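Local coordinates for protein leucyl-trna synthetase (Plasmodium falciparum, PDB 5FOD) that probably charges its cognate tRNA with leucine using ATP and, through the editing domain that makes up this chain, hydrolyses mischarged aminoacyl-tRNA, at residues 7-12 with 329-334; 27-32 with 61-66; 96-101 with 325-330; 209-214 with 230-235. The protein carries 1 engineered substitution. All coordinates share one frame; numbering follows the deposited sequence.

Contact 1. Residues 7-12 with 329-334; sequences EYTLIK and QNIIRN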
loop_
_atom_site.group_PDB
_atom_site.type_symbol
_atom_site.label_atom_id
_atom_site.label_comp_id
_atom_site.label_asym_id
_atom_site.label_seq_id
_atom_site.Cartn_x
_atom_site.Cartn_y
_atom_site.Cartn_z
ATOM N N GLU A 7 -9.841 4.635 -12.555
ATOM C CA GLU A 7 -9.530 5.512 -11.420
ATOM C C GLU A 7 -9.393 4.682 -10.127
ATOM O O GLU A 7 -10.231 3.854 -9.827
ATOM C CB GLU A 7 -10.603 6.587 -11.282
ATOM C CG GLU A 7 -10.242 7.745 -10.348
ATOM C CD GLU A 7 -11.362 8.792 -10.252
ATOM O OE1 GLU A 7 -12.375 8.560 -9.545
ATOM O OE2 GLU A 7 -11.223 9.859 -10.885
ATOM N N TYR A 8 -8.291 4.866 -9.416
ATOM C CA TYR A 8 -8.015 4.174 -8.154
ATOM C C TYR A 8 -7.959 5.230 -7.080
ATOM O O TYR A 8 -7.630 6.388 -7.353
ATOM C CB TYR A 8 -6.664 3.462 -8.214
ATOM C CG TYR A 8 -6.553 2.351 -9.242
ATOM C CD1 TYR A 8 -6.220 2.630 -10.571
ATOM C CD2 TYR A 8 -6.814 1.020 -8.887
ATOM C CE1 TYR A 8 -6.107 1.612 -11.499
ATOM C CE2 TYR A 8 -6.747 -0.009 -9.816
ATOM C CZ TYR A 8 -6.383 0.296 -11.116
ATOM O OH TYR A 8 -6.295 -0.716 -12.041
ATOM N N THR A 9 -8.270 4.811 -5.858
ATOM C CA THR A 9 -8.034 5.605 -4.666
ATOM C C THR A 9 -6.802 5.075 -4.019
ATOM O O THR A 9 -6.717 3.892 -3.668
ATOM C CB THR A 9 -9.173 5.565 -3.657
ATOM O OG1 THR A 9 -10.358 5.991 -4.311
ATOM C CG2 THR A 9 -8.890 6.529 -2.485
ATOM N N LEU A 10 -5.849 5.957 -3.856
ATOM C CA LEU A 10 -4.651 5.617 -3.135
ATOM C C LEU A 10 -4.847 5.996 -1.684
ATOM O O LEU A 10 -5.348 7.097 -1.386
ATOM C CB LEU A 10 -3.428 6.324 -3.725
ATOM C CG LEU A 10 -3.205 6.006 -5.209
ATOM C CD1 LEU A 10 -1.841 6.615 -5.556
ATOM C CD2 LEU A 10 -3.253 4.501 -5.588
ATOM N N ILE A 11 -4.440 5.125 -0.779
ATOM C CA ILE A 11 -4.575 5.414 0.648
ATOM C C ILE A 11 -3.206 5.500 1.209
ATOM O O ILE A 11 -2.376 4.666 0.918
ATOM C CB ILE A 11 -5.434 4.394 1.397
ATOM C CG1 ILE A 11 -6.845 4.369 0.804
ATOM C CG2 ILE A 11 -5.607 4.870 2.847
ATOM C CD1 ILE A 11 -7.657 3.170 1.200
ATOM N N LYS A 12 -2.950 6.579 1.979
ATOM C CA LYS A 12 -1.686 6.715 2.698
ATOM C C LYS A 12 -1.565 5.686 3.812
ATOM O O LYS A 12 -2.231 5.742 4.865
ATOM C CB LYS A 12 -1.479 8.156 3.216
ATOM C CG LYS A 12 -1.397 9.179 2.090
ATOM C CD LYS A 12 -1.342 10.588 2.661
ATOM C CE LYS A 12 -1.308 11.603 1.565
ATOM N NZ LYS A 12 -1.355 12.944 2.190
ATOM N N GLN A 329 -14.291 11.104 -1.851
ATOM C CA GLN A 329 -14.296 12.532 -1.603
ATOM C C GLN A 329 -13.662 12.841 -0.263
ATOM O O GLN A 329 -12.794 13.697 -0.201
ATOM C CB GLN A 329 -15.717 13.134 -1.699
ATOM C CG GLN A 329 -16.316 13.235 -3.105
ATOM C CD GLN A 329 -17.795 13.664 -3.082
ATOM O OE1 GLN A 329 -18.319 14.156 -2.062
ATOM N NE2 GLN A 329 -18.473 13.476 -4.205
ATOM N N ASN A 330 -14.099 12.155 0.791
ATOM C CA ASN A 330 -13.600 12.350 2.166
ATOM C C ASN A 330 -12.110 12.086 2.339
ATOM O O ASN A 330 -11.381 12.865 2.978
ATOM C CB ASN A 330 -14.335 11.421 3.145
ATOM C CG ASN A 330 -15.614 12.017 3.720
ATOM O OD1 ASN A 330 -15.645 13.167 4.154
ATOM N ND2 ASN A 330 -16.656 11.186 3.818
ATOM N N ILE A 331 -11.657 10.969 1.770
ATOM C CA ILE A 331 -10.283 10.592 1.824
ATOM C C ILE A 331 -9.459 11.668 1.171
ATOM O O ILE A 331 -8.402 12.025 1.666
ATOM C CB ILE A 331 -10.025 9.216 1.141
ATOM C CG1 ILE A 331 -10.670 8.125 1.970
ATOM C CG2 ILE A 331 -8.515 8.961 0.947
ATOM C CD1 ILE A 331 -10.732 6.755 1.342
ATOM N N ILE A 332 -9.908 12.169 0.041
ATOM C CA ILE A 332 -9.100 13.152 -0.691
ATOM C C ILE A 332 -9.090 14.489 0.031
ATOM O O ILE A 332 -8.040 15.140 0.161
ATOM C CB ILE A 332 -9.572 13.264 -2.159
ATOM C CG1 ILE A 332 -8.807 12.271 -3.040
ATOM C CG2 ILE A 332 -9.322 14.656 -2.734
ATOM C CD1 ILE A 332 -8.817 10.836 -2.595
ATOM N N ARG A 333 -10.246 14.863 0.561
ATOM C CA ARG A 333 -10.401 16.116 1.303
ATOM C C ARG A 333 -9.597 16.134 2.605
ATOM O O ARG A 333 -8.951 17.132 2.941
ATOM C CB ARG A 333 -11.902 16.328 1.569
ATOM C CG ARG A 333 -12.299 17.745 1.916
ATOM C CD ARG A 333 -13.791 17.831 2.187
ATOM N NE ARG A 333 -14.105 17.109 3.427
ATOM C CZ ARG A 333 -14.822 15.983 3.550
ATOM N NH1 ARG A 333 -15.403 15.381 2.496
ATOM N NH2 ARG A 333 -14.982 15.454 4.775
ATOM N N ASN A 334 -9.629 15.018 3.338
ATOM C CA ASN A 334 -8.842 14.839 4.585
ATOM C C ASN A 334 -7.351 14.586 4.405
ATOM O O ASN A 334 -6.658 14.328 5.373
ATOM C CB ASN A 334 -9.451 13.734 5.446
ATOM C CG ASN A 334 -10.873 14.078 5.916
ATOM O OD1 ASN A 334 -11.158 15.209 6.265
ATOM N ND2 ASN A 334 -11.759 13.107 5.890
#
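T9 lays its methyl group over two isoleucines of the helix 320-333. Its CG2 sits 4.2 Å from CG2 of I331 and 4.3 Å from CD1 of I332. The torsion of T9 explains the choice of branch: with OG1 turned beside the backbone N (chi1 -57°), CG2 lies anti to that N and faces the helix. I331 starts out toward the strand at CB and offers its CG2 branch. I332 reaches the same methyl from the neighbouring helix position. It leaves the helix at an angle to the strand, but a bend at chi2 (53°) brings CD1 in. The main chain of the strand joins in at one point, where O of L10 lies 4.4 Å from CG2 of I331. All three are loose van der Waals contacts, mainly between branched side chains, and the shared surface is small, 139 Å². The short axes approach to 9.6 Å and make an angle of 48°, so the helix runs diagonally over the strand. I331 also packs on I200, and I332 on L339. Beside the apolar patch K12 pairs with D122 and also binds O of L335. Strand 7-15 is held between strands 88-95 and 337-341, both antiparallel to it. The chain leaves helix 320-333 and returns as strand 337-341, directly beside the strand it has just covered. This is the layered alpha/beta packing of a helix on a mixed sheet, here where the first and last strands of this editing-domain chain pair.

Contact 2. Residues 27-32 with 61-66; sequences NSIRSS and TFFTDF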
loop_
_atom_site.group_PDB
_atom_site.type_symbol
_atom_site.label_atom_id
_atom_site.label_comp_id
_atom_site.label_asym_id
_atom_site.label_seq_id
_atom_site.Cartn_x
_atom_site.Cartn_y
_atom_site.Cartn_z
ATOM N N ASN A 27 20.402 -1.192 5.279
ATOM C CA ASN A 27 20.867 -2.514 4.820
ATOM C C ASN A 27 20.781 -2.576 3.289
ATOM O O ASN A 27 21.669 -3.104 2.626
ATOM C CB ASN A 27 20.016 -3.671 5.386
ATOM C CG ASN A 27 20.328 -3.991 6.844
ATOM O OD1 ASN A 27 21.441 -3.782 7.332
ATOM N ND2 ASN A 27 19.341 -4.536 7.541
ATOM N N SER A 28 19.704 -2.029 2.737
ATOM C CA SER A 28 19.561 -1.961 1.297
ATOM C C SER A 28 20.627 -1.098 0.647
ATOM O O SER A 28 21.150 -1.500 -0.387
ATOM C CB SER A 28 18.177 -1.507 0.860
ATOM O OG SER A 28 17.229 -2.455 1.289
ATOM N N ILE A 29 20.922 0.082 1.198
ATOM C CA ILE A 29 21.998 0.883 0.637
ATOM C C ILE A 29 23.329 0.084 0.613
ATOM O O ILE A 29 24.015 0.047 -0.421
ATOM C CB ILE A 29 22.201 2.236 1.345
ATOM C CG1 ILE A 29 20.967 3.156 1.249
ATOM C CG2 ILE A 29 23.429 2.966 0.791
ATOM C CD1 ILE A 29 20.614 3.650 -0.140
ATOM N N ARG A 30 23.660 -0.550 1.735
ATOM C CA ARG A 30 24.888 -1.298 1.876
ATOM C C ARG A 30 24.883 -2.532 0.914
ATOM O O ARG A 30 25.884 -2.847 0.281
ATOM C CB ARG A 30 25.086 -1.734 3.322
ATOM C CG ARG A 30 25.696 -0.683 4.243
ATOM C CD ARG A 30 26.180 -1.281 5.576
ATOM N NE ARG A 30 25.023 -1.811 6.273
ATOM C CZ ARG A 30 24.226 -1.119 7.082
ATOM N NH1 ARG A 30 24.487 0.136 7.406
ATOM N NH2 ARG A 30 23.181 -1.737 7.614
ATOM N N SER A 31 23.760 -3.217 0.796
ATOM C CA SER A 31 23.720 -4.376 -0.107
ATOM C C SER A 31 23.939 -3.921 -1.544
ATOM O O SER A 31 24.643 -4.582 -2.309
ATOM C CB SER A 31 22.374 -5.063 -0.018
ATOM O OG SER A 31 21.427 -4.181 -0.622
ATOM N N SER A 32 23.357 -2.795 -1.929
ATOM C CA SER A 32 23.428 -2.356 -3.331
ATOM C C SER A 32 24.820 -1.793 -3.704
ATOM O O SER A 32 25.302 -2.022 -4.821
ATOM C CB SER A 32 22.302 -1.391 -3.685
ATOM O OG SER A 32 22.604 -0.068 -3.345
ATOM N N THR A 61 20.902 0.941 -10.748
ATOM C CA THR A 61 19.519 1.434 -10.690
ATOM C C THR A 61 18.877 1.462 -9.277
ATOM O O THR A 61 17.656 1.715 -9.162
ATOM C CB THR A 61 18.640 0.573 -11.630
ATOM O OG1 THR A 61 18.755 -0.806 -11.255
ATOM C CG2 THR A 61 19.077 0.723 -13.087
ATOM N N PHE A 62 19.671 1.237 -8.217
ATOM C CA PHE A 62 19.106 1.042 -6.868
ATOM C C PHE A 62 18.730 2.348 -6.181
ATOM O O PHE A 62 17.673 2.445 -5.546
ATOM C CB PHE A 62 20.037 0.218 -5.989
ATOM C CG PHE A 62 20.063 -1.256 -6.337
ATOM C CD1 PHE A 62 19.033 -2.115 -5.912
ATOM C CD2 PHE A 62 21.140 -1.799 -7.050
ATOM C CE1 PHE A 62 19.072 -3.461 -6.230
ATOM C CE2 PHE A 62 21.193 -3.152 -7.349
ATOM C CZ PHE A 62 20.146 -3.981 -6.956
ATOM N N PHE A 63 19.583 3.347 -6.338
ATOM C CA PHE A 63 19.290 4.704 -5.901
ATOM C C PHE A 63 19.964 5.731 -6.804
ATOM O O PHE A 63 21.056 5.478 -7.328
ATOM C CB PHE A 63 19.723 4.874 -4.422
ATOM C CG PHE A 63 21.198 4.686 -4.164
ATOM C CD1 PHE A 63 22.081 5.749 -4.292
ATOM C CD2 PHE A 63 21.702 3.461 -3.725
ATOM C CE1 PHE A 63 23.441 5.601 -4.027
ATOM C CE2 PHE A 63 23.053 3.296 -3.445
ATOM C CZ PHE A 63 23.934 4.377 -3.597
ATOM N N THR A 64 19.323 6.883 -6.985
ATOM C CA THR A 64 19.895 7.968 -7.782
ATOM C C THR A 64 21.245 8.406 -7.178
ATOM O O THR A 64 21.338 8.692 -6.004
ATOM C CB THR A 64 18.969 9.156 -7.834
ATOM O OG1 THR A 64 17.686 8.755 -8.319
ATOM C CG2 THR A 64 19.562 10.289 -8.725
ATOM N N ASP A 65 22.309 8.416 -7.988
ATOM C CA ASP A 65 23.638 8.719 -7.484
ATOM C C ASP A 65 23.799 10.179 -7.085
ATOM O O ASP A 65 23.192 11.055 -7.673
ATOM C CB ASP A 65 24.733 8.338 -8.487
ATOM C CG ASP A 65 25.215 6.921 -8.292
ATOM O OD1 ASP A 65 25.715 6.608 -7.180
ATOM O OD2 ASP A 65 25.076 6.112 -9.234
ATOM N N PHE A 66 24.658 10.393 -6.104
ATOM C CA PHE A 66 24.920 11.682 -5.542
ATOM C C PHE A 66 26.181 12.212 -6.217
ATOM O O PHE A 66 27.189 11.504 -6.230
ATOM C CB PHE A 66 25.120 11.564 -4.028
ATOM C CG PHE A 66 23.840 11.298 -3.266
ATOM C CD1 PHE A 66 22.959 12.331 -2.979
ATOM C CD2 PHE A 66 23.510 10.007 -2.871
ATOM C CE1 PHE A 66 21.795 12.093 -2.273
ATOM C CE2 PHE A 66 22.338 9.758 -2.182
ATOM C CZ PHE A 66 21.474 10.795 -1.881
#
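S32 is wedged between two phenylalanines and meets each in a different way. Its CB stands over one face of the F62 ring, 3.9 Å from the ring centroid and 30° off the normal, a CH-pi contact. Its OG approaches the F63 ring at the edge, near the ring plane, 3.4 Å from CE2 of F63. The other contact with F63 comes from I29, whose CD1 lies 3.8 Å from CD2 of F63. That methyl arrives obliquely, and the two side chains cross at about a right angle.

The next shell sets these groups in place. OG of S32 lies between the backbone N and the carbonyl carbon (chi1 85°), and from there it gives a hydrogen bond of 3.2 Å to O of I29, one turn back in the helix. The hydroxyl is therefore tied to the helix while it touches the ring. F63 takes a similar first torsion (chi1 62°), which sets CD2 and CE2 against I29 and S32. Farther out, K185 makes a cation-pi contact with F62, and W78 meets F63 edge-to-face. W78 also touches I29, so the tryptophan spans both sides of the contact. L36 packs on F62. The loop is pinned beyond the rings by T64, which bonds to I182 at the start of strand 182-187. The whole is an irregular loop folded back against the preceding helix 18-35, with consecutive aromatic residues gripping one helix face, in an outlying part of the editing domain.

Contact 3. Residues 96-101 with 325-330; sequences LKPETA and KLAKQN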
loop_
_atom_site.group_PDB
_atom_site.type_symbol
_atom_site.label_atom_id
_atom_site.label_comp_id
_atom_site.label_asym_id
_atom_site.label_seq_id
_atom_site.Cartn_x
_atom_site.Cartn_y
_atom_site.Cartn_z
ATOM N N LEU A 96 -10.085 -0.010 -5.102
ATOM C CA LEU A 96 -11.260 0.390 -5.857
ATOM C C LEU A 96 -12.474 0.368 -4.922
ATOM O O LEU A 96 -13.602 0.595 -5.354
ATOM C CB LEU A 96 -11.474 -0.551 -7.044
ATOM C CG LEU A 96 -10.431 -0.593 -8.149
ATOM C CD1 LEU A 96 -10.788 -1.701 -9.142
ATOM C CD2 LEU A 96 -10.400 0.750 -8.842
ATOM N N LYS A 97 -12.271 0.043 -3.641
ATOM C CA LYS A 97 -13.380 0.051 -2.679
ATOM C C LYS A 97 -12.934 0.885 -1.451
ATOM O O LYS A 97 -12.749 0.360 -0.374
ATOM C CB LYS A 97 -13.717 -1.371 -2.232
ATOM C CG LYS A 97 -13.978 -2.409 -3.321
ATOM C CD LYS A 97 -14.455 -3.680 -2.619
ATOM C CE LYS A 97 -14.329 -4.914 -3.478
ATOM N NZ LYS A 97 -14.562 -6.136 -2.647
ATOM N N PRO A 98 -12.725 2.180 -1.634
ATOM C CA PRO A 98 -12.224 3.028 -0.542
ATOM C C PRO A 98 -13.183 3.075 0.640
ATOM O O PRO A 98 -12.717 3.256 1.799
ATOM C CB PRO A 98 -12.124 4.434 -1.172
ATOM C CG PRO A 98 -13.095 4.378 -2.341
ATOM C CD PRO A 98 -12.967 2.962 -2.857
ATOM N N GLU A 99 -14.486 2.890 0.387
ATOM C CA GLU A 99 -15.459 2.777 1.473
ATOM C C GLU A 99 -15.219 1.609 2.483
ATOM O O GLU A 99 -15.906 1.580 3.483
ATOM C CB GLU A 99 -16.926 2.707 0.964
ATOM C CG GLU A 99 -17.348 1.354 0.366
ATOM C CD GLU A 99 -16.742 1.061 -1.005
ATOM O OE1 GLU A 99 -16.074 1.931 -1.614
ATOM O OE2 GLU A 99 -16.924 -0.063 -1.514
ATOM N N THR A 100 -14.301 0.666 2.215
ATOM C CA THR A 100 -14.000 -0.475 3.098
ATOM C C THR A 100 -12.732 -0.248 3.978
ATOM O O THR A 100 -12.370 -1.132 4.764
ATOM C CB THR A 100 -13.776 -1.802 2.305
ATOM O OG1 THR A 100 -12.634 -1.674 1.437
ATOM C CG2 THR A 100 -14.974 -2.234 1.521
ATOM N N ALA A 101 -12.138 0.945 3.899
ATOM C CA ALA A 101 -10.838 1.226 4.478
ATOM C C ALA A 101 -10.825 1.109 6.019
ATOM O O ALA A 101 -9.816 0.784 6.633
ATOM C CB ALA A 101 -10.373 2.591 4.014
ATOM N N LYS A 325 -18.675 7.021 -3.606
ATOM C CA LYS A 325 -18.414 8.424 -3.952
ATOM C C LYS A 325 -17.966 9.243 -2.741
ATOM O O LYS A 325 -16.922 9.881 -2.797
ATOM C CB LYS A 325 -19.660 9.119 -4.527
ATOM C CG LYS A 325 -20.012 8.827 -5.968
ATOM C CD LYS A 325 -21.268 9.636 -6.358
ATOM C CE LYS A 325 -21.756 9.366 -7.798
ATOM N NZ LYS A 325 -22.573 8.114 -7.976
ATOM N N LEU A 326 -18.740 9.213 -1.665
ATOM C CA LEU A 326 -18.481 10.005 -0.467
ATOM C C LEU A 326 -17.121 9.627 0.116
ATOM O O LEU A 326 -16.389 10.505 0.507
ATOM C CB LEU A 326 -19.553 9.840 0.626
ATOM C CG LEU A 326 -21.044 10.271 0.425
ATOM C CD1 LEU A 326 -21.723 10.290 1.793
ATOM C CD2 LEU A 326 -21.265 11.623 -0.226
ATOM N N ALA A 327 -16.796 8.332 0.141
ATOM C CA ALA A 327 -15.508 7.828 0.685
ATOM C C ALA A 327 -14.311 8.362 -0.045
ATOM O O ALA A 327 -13.408 8.901 0.603
ATOM C CB ALA A 327 -15.461 6.298 0.715
ATOM N N LYS A 328 -14.326 8.304 -1.373
ATOM C CA LYS A 328 -13.316 8.951 -2.207
ATOM C C LYS A 328 -13.163 10.388 -1.842
ATOM O O LYS A 328 -12.047 10.838 -1.551
ATOM C CB LYS A 328 -13.647 8.922 -3.708
ATOM C CG LYS A 328 -13.493 7.589 -4.352
ATOM C CD LYS A 328 -13.466 7.741 -5.862
ATOM C CE LYS A 328 -13.818 6.427 -6.515
ATOM N NZ LYS A 328 -13.139 6.351 -7.825
ATOM N N GLN A 329 -14.291 11.104 -1.851
ATOM C CA GLN A 329 -14.296 12.532 -1.603
ATOM C C GLN A 329 -13.662 12.841 -0.263
ATOM O O GLN A 329 -12.794 13.697 -0.201
ATOM C CB GLN A 329 -15.717 13.134 -1.699
ATOM C CG GLN A 329 -16.316 13.235 -3.105
ATOM C CD GLN A 329 -17.795 13.664 -3.082
ATOM O OE1 GLN A 329 -18.319 14.156 -2.062
ATOM N NE2 GLN A 329 -18.473 13.476 -4.205
ATOM N N ASN A 330 -14.099 12.155 0.791
ATOM C CA ASN A 330 -13.600 12.350 2.166
ATOM C C ASN A 330 -12.110 12.086 2.339
ATOM O O ASN A 330 -11.381 12.865 2.978
ATOM C CB ASN A 330 -14.335 11.421 3.145
ATOM C CG ASN A 330 -15.614 12.017 3.720
ATOM O OD1 ASN A 330 -15.645 13.167 4.154
ATOM N ND2 ASN A 330 -16.656 11.186 3.818
#
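O of K97 is gripped twice by T100. OG1 of T100 gives it a hydrogen bond of 2.7 Å in the carbonyl plane, with a C=O...donor angle of 157°. The backbone N of T100 adds a second bond of 3.0 Å to the same oxygen. Together they tighten the turn that carries P98 and E99 to the helix 320-333. There the methyl of A327 meets both P98 and E99. Its CB lies 3.6 Å from N of E99 and 3.9 Å from CB of E99, and it also packs against the proline main chain. The methyl is so small that CA of E99 and CA of A327 come within 5.1 Å. A 3-10 segment that begins at P98 is seated here on an alpha helix of the editing domain. It follows strand 88-95, and the same helix also packs on the neighbouring strand 7-15, where K328 touches T9. P98 extends the contact by one helix position: its CG meets CG of K328 at 3.8 Å, the CG corner of the proline against the base of the lysine chain, the two crossing obliquely. Beyond CG the lysine runs extended, and its NZ forms a salt bridge with E7. E99 turns its carboxylate another way. The chain bends at chi2 (-73°), and OE2 forms a salt bridge with R324, one turn before K328 in helix 320-333. K97 leaves on a different course, with NZ bonded to OE1 of Q304.

Contact 4. Residues 209-214 with 230-235; sequences LPMTTI and STDDYA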
loop_
_atom_site.group_PDB
_atom_site.type_symbol
_atom_site.label_atom_id
_atom_site.label_comp_id
_atom_site.label_asym_id
_atom_site.label_seq_id
_atom_site.Cartn_x
_atom_site.Cartn_y
_atom_site.Cartn_z
ATOM N N LEU A 209 2.031 -8.113 4.737
ATOM C CA LEU A 209 2.019 -9.522 4.392
ATOM C C LEU A 209 2.278 -9.736 2.927
ATOM O O LEU A 209 1.883 -8.921 2.103
ATOM C CB LEU A 209 0.629 -10.115 4.663
ATOM C CG LEU A 209 0.107 -10.117 6.066
ATOM C CD1 LEU A 209 -1.285 -10.754 6.090
ATOM C CD2 LEU A 209 1.050 -10.853 6.964
ATOM N N PRO A 210 2.770 -10.922 2.572
ATOM C CA PRO A 210 3.065 -11.130 1.157
ATOM C C PRO A 210 1.862 -11.590 0.283
ATOM O O PRO A 210 1.096 -12.428 0.693
ATOM C CB PRO A 210 4.179 -12.173 1.237
ATOM C CG PRO A 210 3.809 -13.023 2.410
ATOM C CD PRO A 210 3.287 -12.018 3.419
ATOM N N MET A 211 1.690 -11.039 -0.902
ATOM C CA MET A 211 0.656 -11.524 -1.842
ATOM C C MET A 211 1.303 -11.589 -3.214
ATOM O O MET A 211 1.532 -10.556 -3.851
ATOM C CB MET A 211 -0.584 -10.597 -1.815
ATOM C CG MET A 211 -1.777 -11.013 -2.675
ATOM S SD MET A 211 -3.042 -9.709 -2.687
ATOM C CE MET A 211 -4.417 -10.539 -1.883
ATOM N N THR A 212 1.620 -12.803 -3.670
ATOM C CA THR A 212 2.330 -12.991 -4.933
ATOM C C THR A 212 1.489 -12.770 -6.186
ATOM O O THR A 212 2.039 -12.749 -7.305
ATOM C CB THR A 212 2.936 -14.404 -5.048
ATOM O OG1 THR A 212 1.890 -15.402 -4.957
ATOM C CG2 THR A 212 3.919 -14.631 -3.990
ATOM N N THR A 213 0.174 -12.606 -6.033
ATOM C CA THR A 213 -0.716 -12.387 -7.169
ATOM C C THR A 213 -0.888 -10.927 -7.511
ATOM O O THR A 213 -1.487 -10.611 -8.509
ATOM C CB THR A 213 -2.076 -12.995 -6.887
ATOM O OG1 THR A 213 -2.608 -12.443 -5.679
ATOM C CG2 THR A 213 -1.895 -14.469 -6.727
ATOM N N ILE A 214 -0.336 -10.007 -6.713
ATOM C CA ILE A 214 -0.390 -8.571 -7.074
ATOM C C ILE A 214 0.367 -8.388 -8.378
ATOM O O ILE A 214 1.533 -8.811 -8.483
ATOM C CB ILE A 214 0.325 -7.732 -5.970
ATOM C CG1 ILE A 214 -0.564 -7.676 -4.735
ATOM C CG2 ILE A 214 0.717 -6.326 -6.420
ATOM C CD1 ILE A 214 0.159 -7.083 -3.533
ATOM N N SER A 230 -13.563 -8.546 0.978
ATOM C CA SER A 230 -12.928 -8.945 -0.284
ATOM C C SER A 230 -12.597 -10.418 -0.239
ATOM O O SER A 230 -11.864 -10.859 0.690
ATOM C CB SER A 230 -11.601 -8.208 -0.493
ATOM O OG SER A 230 -10.714 -8.943 -1.342
ATOM N N THR A 231 -13.080 -11.174 -1.221
ATOM C CA THR A 231 -12.710 -12.590 -1.264
ATOM C C THR A 231 -11.238 -12.827 -1.597
ATOM O O THR A 231 -10.640 -13.761 -1.065
ATOM C CB THR A 231 -13.600 -13.347 -2.241
ATOM O OG1 THR A 231 -14.937 -13.284 -1.744
ATOM C CG2 THR A 231 -13.180 -14.812 -2.328
ATOM N N ASP A 232 -10.594 -12.063 -2.457
ATOM C CA ASP A 232 -9.178 -12.448 -2.624
ATOM C C ASP A 232 -8.325 -12.139 -1.411
ATOM O O ASP A 232 -7.357 -12.850 -1.169
ATOM C CB ASP A 232 -8.491 -11.963 -3.873
ATOM C CG ASP A 232 -8.379 -10.508 -3.941
ATOM O OD1 ASP A 232 -9.271 -9.829 -3.357
ATOM O OD2 ASP A 232 -7.401 -10.057 -4.609
ATOM N N ASP A 233 -8.692 -11.087 -0.677
ATOM C CA ASP A 233 -7.985 -10.693 0.527
ATOM C C ASP A 233 -8.190 -11.787 1.559
ATOM O O ASP A 233 -7.280 -12.189 2.169
ATOM C CB ASP A 233 -8.519 -9.362 1.093
ATOM C CG ASP A 233 -8.158 -8.129 0.223
ATOM O OD1 ASP A 233 -7.443 -8.241 -0.799
ATOM O OD2 ASP A 233 -8.571 -7.004 0.610
ATOM N N TYR A 234 -9.428 -12.232 1.739
ATOM C CA TYR A 234 -9.736 -13.333 2.611
ATOM C C TYR A 234 -8.954 -14.573 2.228
ATOM O O TYR A 234 -8.477 -15.254 3.079
ATOM C CB TYR A 234 -11.246 -13.619 2.596
ATOM C CG TYR A 234 -11.649 -14.649 3.603
ATOM C CD1 TYR A 234 -11.952 -14.285 4.917
ATOM C CD2 TYR A 234 -11.656 -16.016 3.274
ATOM C CE1 TYR A 234 -12.236 -15.244 5.872
ATOM C CE2 TYR A 234 -11.974 -16.984 4.228
ATOM C CZ TYR A 234 -12.260 -16.594 5.517
ATOM O OH TYR A 234 -12.577 -17.500 6.473
ATOM N N ALA A 235 -8.853 -14.878 0.944
ATOM C CA ALA A 235 -8.146 -16.065 0.479
ATOM C C ALA A 235 -6.672 -16.004 0.817
ATOM O O ALA A 235 -6.087 -16.998 1.208
ATOM C CB ALA A 235 -8.330 -16.225 -1.018
#
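Two extended torsions carry M211 across to the helix, and a third bends its end. CG is anti to the backbone N (chi1 -177°), chi2 continues the line, and chi3 (-116°) swings CE round toward D232 and D233. The methyl then meets three oxygens without hydrogen bonding. CE of M211 lies 3.8 Å from O of D232 and 4.1 Å from OD2 of D232. It is also 4.0 Å from OD1 of D233, whose side chain crosses that of M211 at about a right angle. D232 starts out toward M211 at CB, whereas D233 only brings its end close. Lying beside a sulfur, the methyl hydrogens may be slightly polarised, which would suit oxygen neighbours. The aspartates stand in the first turn of helix 231-242. S230 is its N-cap, and in one of its two conformers N of D233 bonds to OG of S230 at 3.0 Å and 161°. The other oxygen of D233, OD2, accepts a hydrogen bond from N of V226. M211 itself opens a type I turn that runs to I214, just after strand 206-210 ends. Around the contact, F108 of strand 106-109 touches both M211 and D233, and C236 packs on M211 from the next turn of the helix. Helix 275-282 lies against T231, Y234 and A235, so helix 231-242 is held between that helix and the strands 106-109 and 206-210.

In the fold
Contacts 1 and 3 are neighbours, their centres 7 Å apart, and both rest on helix 320-333. They share Q329 and N330, and OE1 of E7 in the one lies 2.9 Å from NZ of K328 in the other. Contact 4 lies about 20 Å from contact 3, centre to centre, yet NZ of K97 approaches CA of S230 at 4.0 Å. It reaches the same mixed sheet as contact 1, through strand 206-210. Contact 2 stands apart: its centre is about 31 Å from that of contact 1, on the opposite side of the domain, although helix 18-35 directly follows strand 7-15. All four belong to the editing domain.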